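Local coordinates for antifreeze protein type II (Clupea harengus, PDB 2PY2), which probably binds ice crystals and limits their growth, as a calcium-dependent type II antifreeze protein built on the C-type lectin fold, at residues Gln22-Trp25 with Ala26-Gln29; Ser41-Ser44 with Leu45-Thr49. All coordinates share one frame; numbering follows the deposited sequence.

In the fold
Both interactions are local contacts at the start of a helix in the C-type lectin fold. Interaction 1 opens helix 25-33 and interaction 2 opens helix 45-52. Their centres are about 21 Å apart, on opposite sides of the chain's centre, and they do not touch. Each is partly buried. In interaction 1 the buried residues are Ala28 and Gln29. In interaction 2 they include Glu47, which lies inward while Leu45 and Glu46 are exposed. The chemistry differs too. At 22-29 an imidazole and a carboxylate stack, with a water bridging nearby. At 41-49 a serine hydroxyl caps the helix and a carboxylate grips the preceding loop.

Interaction 1 (Gln22-Trp25 with Ala26-Gln29); sequences QLHW and ADAQ
The N-terminal turn of helix 25-33, in the C-type lectin fold, begins here, with His24 at the N-cap position after strand 22-23. Two backbone bonds start the helix. Ala28 N donates to His24 O at 2.9 Å, and Gln29 N donates to Trp25 O at 2.9 Å. The His24 side chain folds back over this turn. Its CG sits between the backbone N and the carbonyl carbon (chi1 57°), which brings the ring against Asp27. Ring and carboxylate are stacked, their planes 24° apart, and His24 CE1 comes within 3.2 Å of Asp27 CG. Asp27 OD2 lies over one face of the imidazole, offset toward the rim. Ala26 CB approaches His24 CE1 at 3.5 Å. Leu23 meets the turn from its strand, with its CB 3.9 Å from Asp27 CB. The Trp25 CB points away from residues 26-29, yet the indole runs alongside the Gln29 side chain, and Gln29 CB lies over one ring face. The indole NE1 donates to Ile64 O, and the Gln29 amide bonds to Asn38 and Leu39. One water links the N-cap residue to the first turn: it accepts from His24 N at 3.0 Å and donates to Asp27 OD2 at 2.9 Å.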
ATOM      1  N   GLN A  22      -6.537  10.153  -7.106  1.00 19.09           N
ATOM      2  CA  GLN A  22      -5.348   9.785  -7.887  1.00 18.64           C
ATOM      3  C   GLN A  22      -4.178  10.692  -7.499  1.00 17.97           C
ATOM      4  O   GLN A  22      -4.171  11.875  -7.821  1.00 17.73           O
ATOM      5  CB  GLN A  22      -5.641   9.939  -9.380  1.00 22.63           C
ATOM      6  CG  GLN A  22      -6.735   9.019  -9.885  1.00 27.98           C
ATOM      7  CD  GLN A  22      -6.296   7.576  -9.899  1.00 30.80           C
ATOM      8  OE1 GLN A  22      -5.536   7.153 -10.774  1.00 34.25           O
ATOM      9  NE2 GLN A  22      -6.760   6.809  -8.921  1.00 34.66           N
ATOM     10  N   LEU A  23      -3.184  10.123  -6.824  1.00 15.73           N
ATOM     11  CA  LEU A  23      -2.032  10.893  -6.360  1.00 13.18           C
ATOM     12  C   LEU A  23      -0.736  10.122  -6.529  1.00 12.73           C
ATOM     13  O   LEU A  23      -0.751   8.885  -6.513  1.00 10.27           O
ATOM     14  CB  LEU A  23      -2.188  11.183  -4.871  1.00 13.47           C
ATOM     15  CG  LEU A  23      -3.440  11.930  -4.423  1.00 13.64           C
ATOM     16  CD1 LEU A  23      -3.622  11.779  -2.919  1.00 14.39           C
ATOM     17  CD2 LEU A  23      -3.301  13.392  -4.812  1.00 15.57           C
ATOM     18  N   HIS A  24       0.391  10.824  -6.670  1.00 10.64           N
ATOM     19  CA  HIS A  24       1.632  10.068  -6.748  1.00 10.04           C
ATOM     20  C   HIS A  24       1.929   9.581  -5.332  1.00  9.59           C
ATOM     21  O   HIS A  24       1.300  10.024  -4.374  1.00 10.07           O
ATOM     22  CB  HIS A  24       2.813  10.855  -7.384  1.00 11.69           C
ATOM     23  CG  HIS A  24       3.179  12.148  -6.718  1.00 12.81           C
ATOM     24  ND1 HIS A  24       3.343  12.277  -5.357  1.00 12.94           N
ATOM     25  CD2 HIS A  24       3.563  13.332  -7.256  1.00 13.74           C
ATOM     26  CE1 HIS A  24       3.818  13.481  -5.084  1.00 14.29           C
ATOM     27  NE2 HIS A  24       3.961  14.140  -6.220  1.00 15.98           N
ATOM     28  N   TRP A  25       2.871   8.657  -5.194  1.00  9.78           N
ATOM     29  CA  TRP A  25       3.162   8.060  -3.895  1.00  9.99           C
ATOM     30  C   TRP A  25       3.386   9.026  -2.740  1.00  9.77           C
ATOM     31  O   TRP A  25       2.818   8.853  -1.659  1.00  8.83           O
ATOM     32  CB  TRP A  25       4.350   7.102  -4.019  1.00  9.41           C
ATOM     33  CG  TRP A  25       4.505   6.193  -2.827  1.00  8.85           C
ATOM     34  CD1 TRP A  25       4.015   4.916  -2.689  1.00  9.67           C
ATOM     35  CD2 TRP A  25       5.186   6.496  -1.608  1.00 10.48           C
ATOM     36  NE1 TRP A  25       4.367   4.410  -1.452  1.00 11.21           N
ATOM     37  CE2 TRP A  25       5.081   5.361  -0.772  1.00 11.40           C
ATOM     38  CE3 TRP A  25       5.879   7.625  -1.136  1.00 12.81           C
ATOM     39  CZ2 TRP A  25       5.646   5.321   0.512  1.00 12.99           C
ATOM     40  CZ3 TRP A  25       6.437   7.582   0.138  1.00 12.95           C
ATOM     41  CH2 TRP A  25       6.316   6.439   0.944  1.00 14.64           C
ATOM     42  N   ALA A  26       4.217  10.039  -2.961  1.00  9.26           N
ATOM     43  CA  ALA A  26       4.510  11.021  -1.924  1.00 11.32           C
ATOM     44  C   ALA A  26       3.264  11.790  -1.485  1.00 11.62           C
ATOM     45  O   ALA A  26       3.053  11.984  -0.285  1.00 12.39           O
ATOM     46  CB  ALA A  26       5.595  11.991  -2.411  1.00 11.54           C
ATOM     47  N   ASP A  27       2.446  12.227  -2.441  1.00 12.71           N
ATOM     48  CA  ASP A  27       1.213  12.949  -2.104  1.00 13.20           C
ATOM     49  C   ASP A  27       0.241  12.021  -1.368  1.00 13.37           C
ATOM     50  O   ASP A  27      -0.477  12.451  -0.469  1.00 12.56           O
ATOM     51  CB  ASP A  27       0.538  13.516  -3.364  1.00 14.99           C
ATOM     52  CG  ASP A  27       1.161  14.831  -3.828  1.00 19.10           C
ATOM     53  OD1 ASP A  27       1.976  15.411  -3.075  1.00 20.98           O
ATOM     54  OD2 ASP A  27       0.829  15.296  -4.944  1.00 19.20           O
ATOM     55  N   ALA A  28       0.221  10.745  -1.756  1.00 12.90           N
ATOM     56  CA  ALA A  28      -0.640   9.759  -1.104  1.00 12.49           C
ATOM     57  C   ALA A  28      -0.233   9.600   0.364  1.00 11.52           C
ATOM     58  O   ALA A  28      -1.079   9.534   1.260  1.00 13.17           O
ATOM     59  CB  ALA A  28      -0.529   8.415  -1.824  1.00 12.31           C
ATOM     60  N   GLN A  29       1.070   9.517   0.611  1.00 10.83           N
ATOM     61  CA  GLN A  29       1.576   9.378   1.970  1.00 11.46           C
ATOM     62  C   GLN A  29       1.273  10.639   2.771  1.00 11.88           C
ATOM     63  O   GLN A  29       0.877  10.566   3.937  1.00 13.98           O
ATOM     64  CB  GLN A  29       3.082   9.113   1.942  1.00 12.87           C
ATOM     65  CG  GLN A  29       3.770   9.208   3.306  1.00 11.71           C
ATOM     66  CD  GLN A  29       3.344   8.127   4.285  1.00 13.87           C
ATOM     67  OE1 GLN A  29       2.649   7.167   3.928  1.00 13.61           O
ATOM     68  NE2 GLN A  29       3.780   8.269   5.532  1.00 14.97           N
TER
HETATM   69  O   HOH W   1       0.006  13.726  -7.180  1.00 14.02           O

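Interaction 2 (Ser41-Ser44 with Leu45-Thr49); sequences SIHS and LEEST
The backbone is extended at Ser44 and then turns directly into helix 45-52, where Ser48 N donates to Ser44 O at 2.9 Å. The Ser44 side chain turns back toward the helix. The hydroxyl is tucked between its own backbone N and carbonyl carbon (chi1 69°), which aims OG at the first turn. There Ser44 OG accepts from Glu47 N at 3.0 Å, with an N-H...O angle of 153°. This is an N-cap. It satisfies a backbone N-H that has no carbonyl of the preceding helical turn to bond to. In the C-type lectin fold this is the start of the second helix, reached by the loop after strand 38-39. Glu47 also reaches back into that loop. Its side chain runs out nearly straight from CG, and OE2 accepts from His43 N at 2.8 Å, the donor lying almost in line with the CD-OE2 bond. The other oxygen, OE1, forms a salt bridge with Arg14, so the carboxylate is held from two directions. The His43 side chain runs alongside Glu47, ring and carboxylate planes 59° apart, and CD2 lies 3.5 Å from Glu47 OE2. Within the loop, His43 NE2 donates to Ser41 OG at 2.8 Å, and Asp79 is a further partner of that hydroxyl. His43 ND1 bonds to Asp84, which fixes the ring's rotation from its other nitrogen. Ile42 CG2 packs 4.0 Å from Ser48 CB.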
ATOM      1  N   SER A  41       0.676  -0.972   5.484  1.00 12.45           N
ATOM      2  CA  SER A  41       1.641  -2.062   5.380  1.00 12.85           C
ATOM      3  C   SER A  41       0.719  -3.289   5.422  1.00 13.40           C
ATOM      4  O   SER A  41      -0.384  -3.219   5.989  1.00 14.17           O
ATOM      5  CB  SER A  41       2.621  -2.074   6.564  1.00 12.71           C
ATOM      6  OG  SER A  41       1.960  -2.212   7.815  1.00 15.57           O
ATOM      7  N   ILE A  42       1.146  -4.383   4.803  1.00 12.98           N
ATOM      8  CA  ILE A  42       0.358  -5.618   4.752  1.00 13.24           C
ATOM      9  C   ILE A  42       1.256  -6.749   5.258  1.00 13.98           C
ATOM     10  O   ILE A  42       2.395  -6.891   4.809  1.00 14.72           O
ATOM     11  CB  ILE A  42      -0.134  -5.878   3.307  1.00 14.02           C
ATOM     12  CG1 ILE A  42      -1.078  -4.737   2.891  1.00 16.13           C
ATOM     13  CG2 ILE A  42      -0.876  -7.216   3.231  1.00 12.66           C
ATOM     14  CD1 ILE A  42      -1.685  -4.876   1.503  1.00 19.75           C
ATOM     15  N   HIS A  43       0.740  -7.559   6.179  1.00 15.30           N
ATOM     16  CA  HIS A  43       1.542  -8.613   6.797  1.00 16.31           C
ATOM     17  C   HIS A  43       1.033 -10.048   6.715  1.00 17.14           C
ATOM     18  O   HIS A  43       1.599 -10.945   7.346  1.00 15.68           O
ATOM     19  CB  HIS A  43       1.749  -8.248   8.265  1.00 18.82           C
ATOM     20  CG  HIS A  43       2.337  -6.886   8.456  1.00 18.80           C
ATOM     21  ND1 HIS A  43       3.673  -6.621   8.254  1.00 18.60           N
ATOM     22  CD2 HIS A  43       1.759  -5.702   8.771  1.00 18.99           C
ATOM     23  CE1 HIS A  43       3.896  -5.330   8.433  1.00 20.12           C
ATOM     24  NE2 HIS A  43       2.750  -4.750   8.748  1.00 18.85           N
ATOM     25  N   SER A  44      -0.026 -10.272   5.951  1.00 17.62           N
ATOM     26  CA  SER A  44      -0.568 -11.626   5.813  1.00 17.57           C
ATOM     27  C   SER A  44      -1.580 -11.654   4.689  1.00 17.68           C
ATOM     28  O   SER A  44      -2.067 -10.612   4.253  1.00 15.72           O
ATOM     29  CB  SER A  44      -1.261 -12.060   7.107  1.00 18.75           C
ATOM     30  OG  SER A  44      -2.455 -11.317   7.310  1.00 20.29           O
ATOM     31  N   LEU A  45      -1.909 -12.857   4.228  1.00 17.70           N
ATOM     32  CA  LEU A  45      -2.892 -12.998   3.168  1.00 17.91           C
ATOM     33  C   LEU A  45      -4.236 -12.511   3.690  1.00 17.24           C
ATOM     34  O   LEU A  45      -5.023 -11.925   2.960  1.00 15.28           O
ATOM     35  CB  LEU A  45      -3.014 -14.462   2.746  1.00 18.82           C
ATOM     36  CG  LEU A  45      -4.098 -14.719   1.697  1.00 19.73           C
ATOM     37  CD1 LEU A  45      -3.798 -13.969   0.413  1.00 20.83           C
ATOM     38  CD2 LEU A  45      -4.157 -16.188   1.423  1.00 21.06           C
ATOM     39  N   GLU A  46      -4.501 -12.774   4.965  1.00 18.86           N
ATOM     40  CA  GLU A  46      -5.748 -12.345   5.584  1.00 19.81           C
ATOM     41  C   GLU A  46      -5.885 -10.822   5.517  1.00 18.98           C
ATOM     42  O   GLU A  46      -6.963 -10.286   5.244  1.00 17.54           O
ATOM     43  CB  GLU A  46      -5.783 -12.814   7.041  1.00 24.42           C
ATOM     44  CG  GLU A  46      -5.884 -14.340   7.218  1.00 29.40           C
ATOM     45  CD  GLU A  46      -4.798 -15.121   6.478  1.00 31.65           C
ATOM     46  OE1 GLU A  46      -3.591 -14.921   6.757  1.00 30.47           O
ATOM     47  OE2 GLU A  46      -5.160 -15.949   5.612  1.00 33.81           O
ATOM     48  N   GLU A  47      -4.783 -10.123   5.760  1.00 17.00           N
ATOM     49  CA  GLU A  47      -4.802  -8.664   5.724  1.00 16.69           C
ATOM     50  C   GLU A  47      -4.931  -8.198   4.277  1.00 14.64           C
ATOM     51  O   GLU A  47      -5.644  -7.240   3.978  1.00 15.91           O
ATOM     52  CB  GLU A  47      -3.518  -8.118   6.344  1.00 18.68           C
ATOM     53  CG  GLU A  47      -3.649  -6.714   6.890  1.00 24.51           C
ATOM     54  CD  GLU A  47      -2.594  -6.408   7.943  1.00 26.55           C
ATOM     55  OE1 GLU A  47      -2.965  -5.891   9.021  1.00 29.45           O
ATOM     56  OE2 GLU A  47      -1.399  -6.688   7.696  1.00 25.81           O
ATOM     57  N   SER A  48      -4.244  -8.894   3.383  1.00 13.83           N
ATOM     58  CA  SER A  48      -4.287  -8.565   1.970  1.00 15.21           C
ATOM     59  C   SER A  48      -5.711  -8.672   1.457  1.00 16.18           C
ATOM     60  O   SER A  48      -6.179  -7.816   0.720  1.00 15.91           O
ATOM     61  CB  SER A  48      -3.402  -9.514   1.168  1.00 16.37           C
ATOM     62  OG  SER A  48      -3.537  -9.236  -0.215  1.00 16.50           O
ATOM     63  N   THR A  49      -6.398  -9.739   1.850  1.00 16.19           N
ATOM     64  CA  THR A  49      -7.772  -9.947   1.423  1.00 15.53           C
ATOM     65  C   THR A  49      -8.684  -8.849   1.969  1.00 16.16           C
ATOM     66  O   THR A  49      -9.524  -8.311   1.242  1.00 14.86           O
ATOM     67  CB  THR A  49      -8.252 -11.336   1.878  1.00 16.27           C
ATOM     68  OG1 THR A  49      -7.443 -12.326   1.232  1.00 17.87           O
ATOM     69  CG2 THR A  49      -9.714 -11.561   1.521  1.00 19.58           C
TER